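Local coordinates for high affinity transport system protein p37 (Mycoplasma hyorhinis, PDB 3EKI) that binds thiamine diphosphate as the extracytoplasmic lipoprotein component of a high-affinity transport system, probably one that takes up this cofactor, at residues I124-K129 and P342-V347; N241-F246 and F302-S307. All coordinates share one frame; numbering follows the deposited sequence.

Interaction 1: residues I124-K129 and P342-V347; sequences INASGK and PYDVGV. With TPP (thiamine diphosphate), chain B.
S127 meets the 342-347 segment with its hydroxyl, which hydrogen-bonds to P342 O at an OG-O distance of 2.7 Å. A chi1 of 69° sets OG between the backbone N and carbonyl carbon of S127, and from there it comes in tilted 33° from the carbonyl plane of P342. A water accepts from S127 N and donates to P342 O and to D344 OD1, so its three bonds link the first turn of helix 127-136 to the D344 carboxylate. Near the end of strand 122-125, the side chain of I124 crosses that of D344, in the loop before strand 345-349, at about a right angle, I124 CG2 lying 3.5 Å from D344 CB; CG1 takes the other direction, over the backbone of G346. Strands 122-125 and 345-349 pair antiparallel: N125 N to V345 O and V345 N to N125 O, both 2.8 Å, form one hydrogen-bonded pair, and I124 with G346 the next, non-hydrogen-bonded one. Strand 122-125 then passes through A126, the N-cap residue, into the helix, a strand-to-helix turn at the ligand cleft of this periplasmic-binding-protein-like fold. Within the turn, N125 ND2 donates to A126 O on a lone pair, which probably steadies it. Thiamine diphosphate lies against the same turn. Y343 points away from the 124-129 segment and offers one ring face to the ligand, with TPP C6 offset toward the rim and Y343 CZ 3.6 Å from TPP C5. D344 OD1 comes within 3.1 Å of TPP C7, while its OD2 is hydrogen-bonded to Y381. Two residues after S127, K129 bends at chi4 (132°) and its NZ donates to TPP O2B at 3.0 Å, where its charge probably helps offset that of the diphosphate.

Interaction 2: residues N241-F246 and F302-S307; sequences NTFRNF and FHIAFS
F302 touches the end of the 241-246 segment through its backbone: F302 CA lies 3.5 Å from F246 O, a CA-H...O contact with an angle of 132° at the hydrogen. The same carbonyl oxygen is the acceptor for H303, whose ND1 donates at 2.8 Å from F246 O. That bond is nearly straight (165°), meets a lone pair in the carbonyl plane and lies in the imidazole plane, which would restrain rotation of the ring. H303 also presents its face to the edge of the F246 ring, an offset edge-to-face pair with planes at 84° and centroids 5.9 Å apart. I304 points its side chain toward the helix. Its CG1 is anti to its own carbonyl carbon, and the extended chain carries CD1 over one face of F243, 3.7 Å from the ring centroid, in a CH-pi contact. I304 CD1 also packs 4.0 Å from F246 CB. The chain passes from helix 240-245 through F246 and G247 into strand 248-250, and backbone hydrogen bonds between G247 and both H303 and I304 continue the link. A helix thus leads into one strand while its end packs on the start of the parallel strand beside it, 304-308, as in the alpha/beta lobes of periplasmic-binding-protein-like folds.

Overall arrangement
From the N terminus, the chain first forms the parallel pair 45-51 and 97-103, then reaches strand 122-125 and the start of helix 127-136. Segment 342-347 comes back to pair with it, so interaction 1 closes a loop of 212 intervening residues. Within that excursion the chain builds the mixed sheet holding strands 217-223, 248-250 and 304-308, and interaction 2 closes a shorter loop of 55 residues between 241-246 and 302-307. The two loops are therefore nested and do not cross. Their centres lie 29 Å apart and their nearest atoms about 11 Å, without touching: interaction 1 joins two strands of the antiparallel sheet, and the start of helix 127-136, beside the bound ligand, interaction 2 a helix end to the mixed sheet.

Interaction 1: residues I124-K129 and P342-V347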
# COMPACT_ATOMS: atom_id res chain seq x y z
N ILE A 124 10.59 2.25 6.23
CA ILE A 124 9.93 2.08 4.94
C ILE A 124 8.54 2.71 4.99
O ILE A 124 7.81 2.42 5.94
CB ILE A 124 9.88 0.59 4.57
CG1 ILE A 124 11.28 -0.02 4.52
CG2 ILE A 124 9.12 0.41 3.26
CD1 ILE A 124 11.32 -1.53 4.37
N ASN A 125 8.28 3.59 4.03
CA ASN A 125 7.13 4.47 4.04
C ASN A 125 6.33 4.36 2.74
O ASN A 125 6.89 4.10 1.70
CB ASN A 125 7.54 5.95 4.21
CG ASN A 125 6.47 6.79 4.86
OD1 ASN A 125 6.39 6.87 6.09
ND2 ASN A 125 5.60 7.47 4.11
N ALA A 126 5.03 4.63 2.89
CA ALA A 126 4.22 4.70 1.67
C ALA A 126 4.79 5.76 0.74
O ALA A 126 5.18 6.84 1.21
CB ALA A 126 2.78 4.99 2.05
N SER A 127 4.84 5.46 -0.56
CA SER A 127 5.46 6.37 -1.50
C SER A 127 4.79 7.72 -1.63
O SER A 127 5.41 8.79 -1.65
CB SER A 127 5.53 5.68 -2.88
OG SER A 127 4.22 5.53 -3.45
N GLY A 128 3.45 7.75 -1.72
CA GLY A 128 2.79 9.04 -1.92
C GLY A 128 3.02 9.97 -0.76
O GLY A 128 3.37 11.14 -0.90
N LYS A 129 2.84 9.45 0.45
CA LYS A 129 3.03 10.25 1.66
C LYS A 129 4.47 10.78 1.73
O LYS A 129 4.74 11.90 2.16
CB LYS A 129 2.74 9.42 2.89
CG LYS A 129 1.26 9.14 3.09
CD LYS A 129 1.02 8.06 4.13
CE LYS A 129 -0.45 8.05 4.54
NZ LYS A 129 -0.97 6.66 4.51
N PRO A 342 4.02 4.00 -6.95
CA PRO A 342 4.98 2.99 -6.48
C PRO A 342 4.65 2.38 -5.13
O PRO A 342 4.01 2.99 -4.30
CB PRO A 342 6.27 3.80 -6.35
CG PRO A 342 6.07 4.94 -7.32
CD PRO A 342 4.61 5.34 -7.07
N TYR A 343 5.12 1.14 -4.93
CA TYR A 343 5.02 0.53 -3.62
C TYR A 343 5.93 1.28 -2.65
O TYR A 343 6.51 2.31 -3.00
CB TYR A 343 5.34 -0.97 -3.66
CG TYR A 343 4.37 -1.84 -2.90
CD1 TYR A 343 4.73 -2.62 -1.82
CD2 TYR A 343 3.02 -1.87 -3.26
CE1 TYR A 343 3.81 -3.40 -1.13
CE2 TYR A 343 2.11 -2.64 -2.59
CZ TYR A 343 2.49 -3.42 -1.52
OH TYR A 343 1.57 -4.19 -0.84
N ASP A 344 6.05 0.79 -1.42
CA ASP A 344 6.69 1.56 -0.35
C ASP A 344 8.19 1.76 -0.62
O ASP A 344 8.83 0.98 -1.32
CB ASP A 344 6.46 0.87 0.97
CG ASP A 344 5.04 0.96 1.51
OD1 ASP A 344 4.15 1.36 0.72
OD2 ASP A 344 4.84 0.63 2.70
N VAL A 345 8.67 2.84 -0.04
CA VAL A 345 10.06 3.29 -0.22
C VAL A 345 10.79 3.33 1.10
O VAL A 345 10.33 3.83 2.11
CB VAL A 345 10.07 4.68 -0.87
CG1 VAL A 345 11.46 5.28 -0.87
CG2 VAL A 345 9.50 4.60 -2.29
N GLY A 346 12.00 2.80 1.10
CA GLY A 346 12.90 2.85 2.25
C GLY A 346 13.75 4.11 2.18
O GLY A 346 14.34 4.45 1.16
N VAL A 347 13.75 4.79 3.31
CA VAL A 347 14.34 6.10 3.44
C VAL A 347 15.25 6.15 4.65
O VAL A 347 14.95 5.64 5.72
CB VAL A 347 13.20 7.13 3.49
CG1 VAL A 347 12.25 6.89 4.65
CG2 VAL A 347 13.81 8.52 3.55
N1' TPP B . -0.08 -7.33 1.43
C2' TPP B . 0.01 -7.78 2.71
CM2 TPP B . 0.43 -9.24 2.94
N3' TPP B . -0.24 -6.97 3.75
C4' TPP B . -0.51 -5.65 3.52
N4' TPP B . -0.67 -4.85 4.57
C5' TPP B . -0.67 -5.18 2.21
C6' TPP B . -0.45 -6.07 1.17
C7' TPP B . -1.05 -3.74 1.83
N3 TPP B . 0.06 -2.79 1.67
C2 TPP B . 1.22 -2.85 2.33
S1 TPP B . 2.26 -1.55 1.80
C5 TPP B . 1.05 -0.94 0.70
C4 TPP B . -0.10 -1.69 0.88
CM4 TPP B . -1.30 -1.57 -0.08
C6 TPP B . 1.21 0.34 -0.14
C7 TPP B . 1.04 1.58 0.74
O7 TPP B . -0.30 1.62 1.26
PA TPP B . -0.76 2.40 2.57
O1A TPP B . -2.11 1.93 2.94
O2A TPP B . 0.28 2.26 3.64
O3A TPP B . -0.72 3.94 2.24
PB TPP B . -1.90 4.81 1.59
O1B TPP B . -2.21 4.31 0.21
O2B TPP B . -1.31 6.28 1.56
O3B TPP B . -3.15 4.83 2.57
O HOH W 1 3.55 3.07 -1.40

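Interaction 2: residues N241-F246 and F302-S307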
# COMPACT_ATOMS: atom_id res chain seq x y z
N ASN A 241 -23.87 14.61 -8.41
CA ASN A 241 -24.75 14.79 -7.27
C ASN A 241 -25.44 13.50 -6.88
O ASN A 241 -25.43 13.11 -5.71
CB ASN A 241 -25.80 15.85 -7.62
CG ASN A 241 -26.70 16.10 -6.43
OD1 ASN A 241 -26.20 16.38 -5.34
ND2 ASN A 241 -28.01 16.04 -6.61
N THR A 242 -25.98 12.81 -7.87
CA THR A 242 -26.68 11.56 -7.59
C THR A 242 -25.72 10.48 -7.12
O THR A 242 -26.03 9.75 -6.16
CB THR A 242 -27.44 11.09 -8.85
OG1 THR A 242 -28.42 12.08 -9.17
CG2 THR A 242 -28.14 9.78 -8.55
N PHE A 243 -24.57 10.44 -7.80
CA PHE A 243 -23.56 9.45 -7.44
C PHE A 243 -23.08 9.63 -6.00
O PHE A 243 -23.15 8.75 -5.13
CB PHE A 243 -22.39 9.54 -8.42
CG PHE A 243 -21.31 8.51 -8.19
CD1 PHE A 243 -20.20 8.80 -7.42
CD2 PHE A 243 -21.42 7.25 -8.77
CE1 PHE A 243 -19.23 7.83 -7.27
CE2 PHE A 243 -20.45 6.28 -8.61
CZ PHE A 243 -19.35 6.57 -7.83
N ARG A 244 -22.61 10.84 -5.74
CA ARG A 244 -22.13 11.21 -4.41
C ARG A 244 -23.15 10.95 -3.30
O ARG A 244 -22.78 10.48 -2.23
CB ARG A 244 -21.70 12.69 -4.40
CG ARG A 244 -21.09 13.14 -3.08
CD ARG A 244 -21.86 14.31 -2.49
NE ARG A 244 -21.68 15.53 -3.26
CZ ARG A 244 -22.66 16.17 -3.89
NH1 ARG A 244 -23.90 15.70 -3.84
NH2 ARG A 244 -22.40 17.27 -4.58
N ASN A 245 -24.42 11.26 -3.56
CA ASN A 245 -25.43 11.12 -2.52
C ASN A 245 -25.72 9.67 -2.16
O ASN A 245 -26.39 9.43 -1.16
CB ASN A 245 -26.72 11.82 -2.96
CG ASN A 245 -26.57 13.34 -2.90
OD1 ASN A 245 -25.64 13.88 -2.32
ND2 ASN A 245 -27.50 14.05 -3.50
N PHE A 246 -25.21 8.70 -2.91
CA PHE A 246 -25.31 7.30 -2.50
C PHE A 246 -24.43 7.02 -1.28
O PHE A 246 -24.59 6.00 -0.61
CB PHE A 246 -24.97 6.34 -3.65
CG PHE A 246 -26.14 6.19 -4.62
CD1 PHE A 246 -27.24 5.44 -4.22
CD2 PHE A 246 -26.11 6.78 -5.87
CE1 PHE A 246 -28.30 5.27 -5.10
CE2 PHE A 246 -27.16 6.61 -6.74
CZ PHE A 246 -28.24 5.87 -6.34
N PHE A 302 -24.66 4.22 2.99
CA PHE A 302 -23.45 4.29 2.22
C PHE A 302 -23.39 3.15 1.19
O PHE A 302 -23.64 1.99 1.55
CB PHE A 302 -22.21 4.28 3.14
CG PHE A 302 -22.22 5.63 3.89
CD1 PHE A 302 -21.56 6.71 3.37
CD2 PHE A 302 -22.92 5.73 5.07
CE1 PHE A 302 -21.63 7.93 4.02
CE2 PHE A 302 -23.01 6.94 5.74
CZ PHE A 302 -22.38 8.02 5.16
N HIS A 303 -23.03 3.50 -0.04
CA HIS A 303 -22.98 2.51 -1.13
C HIS A 303 -21.74 2.56 -1.99
O HIS A 303 -21.62 1.78 -2.94
CB HIS A 303 -24.20 2.69 -2.06
CG HIS A 303 -25.49 2.57 -1.31
ND1 HIS A 303 -26.06 3.63 -0.65
CD2 HIS A 303 -26.32 1.52 -1.10
CE1 HIS A 303 -27.20 3.25 -0.07
NE2 HIS A 303 -27.38 1.96 -0.33
N ILE A 304 -20.78 3.45 -1.67
CA ILE A 304 -19.53 3.55 -2.40
C ILE A 304 -18.39 3.50 -1.39
O ILE A 304 -18.58 4.06 -0.31
CB ILE A 304 -19.52 4.84 -3.23
CG1 ILE A 304 -20.68 4.87 -4.24
CG2 ILE A 304 -18.19 5.08 -3.90
CD1 ILE A 304 -21.09 6.29 -4.58
N ALA A 305 -17.29 2.84 -1.71
CA ALA A 305 -16.16 2.84 -0.78
C ALA A 305 -14.82 2.80 -1.51
O ALA A 305 -14.69 2.21 -2.59
CB ALA A 305 -16.21 1.68 0.20
N PHE A 306 -13.83 3.46 -0.89
CA PHE A 306 -12.47 3.42 -1.41
C PHE A 306 -11.63 2.39 -0.66
O PHE A 306 -11.80 2.29 0.55
CB PHE A 306 -11.82 4.79 -1.25
CG PHE A 306 -12.51 5.97 -1.89
CD1 PHE A 306 -13.46 5.78 -2.90
CD2 PHE A 306 -12.18 7.26 -1.50
CE1 PHE A 306 -14.06 6.88 -3.47
CE2 PHE A 306 -12.81 8.34 -2.06
CZ PHE A 306 -13.73 8.15 -3.07
N SER A 307 -10.76 1.71 -1.39
CA SER A 307 -9.78 0.86 -0.71
C SER A 307 -8.58 0.63 -1.59
O SER A 307 -8.53 0.98 -2.77
CB SER A 307 -10.38 -0.50 -0.34
OG SER A 307 -10.41 -1.33 -1.48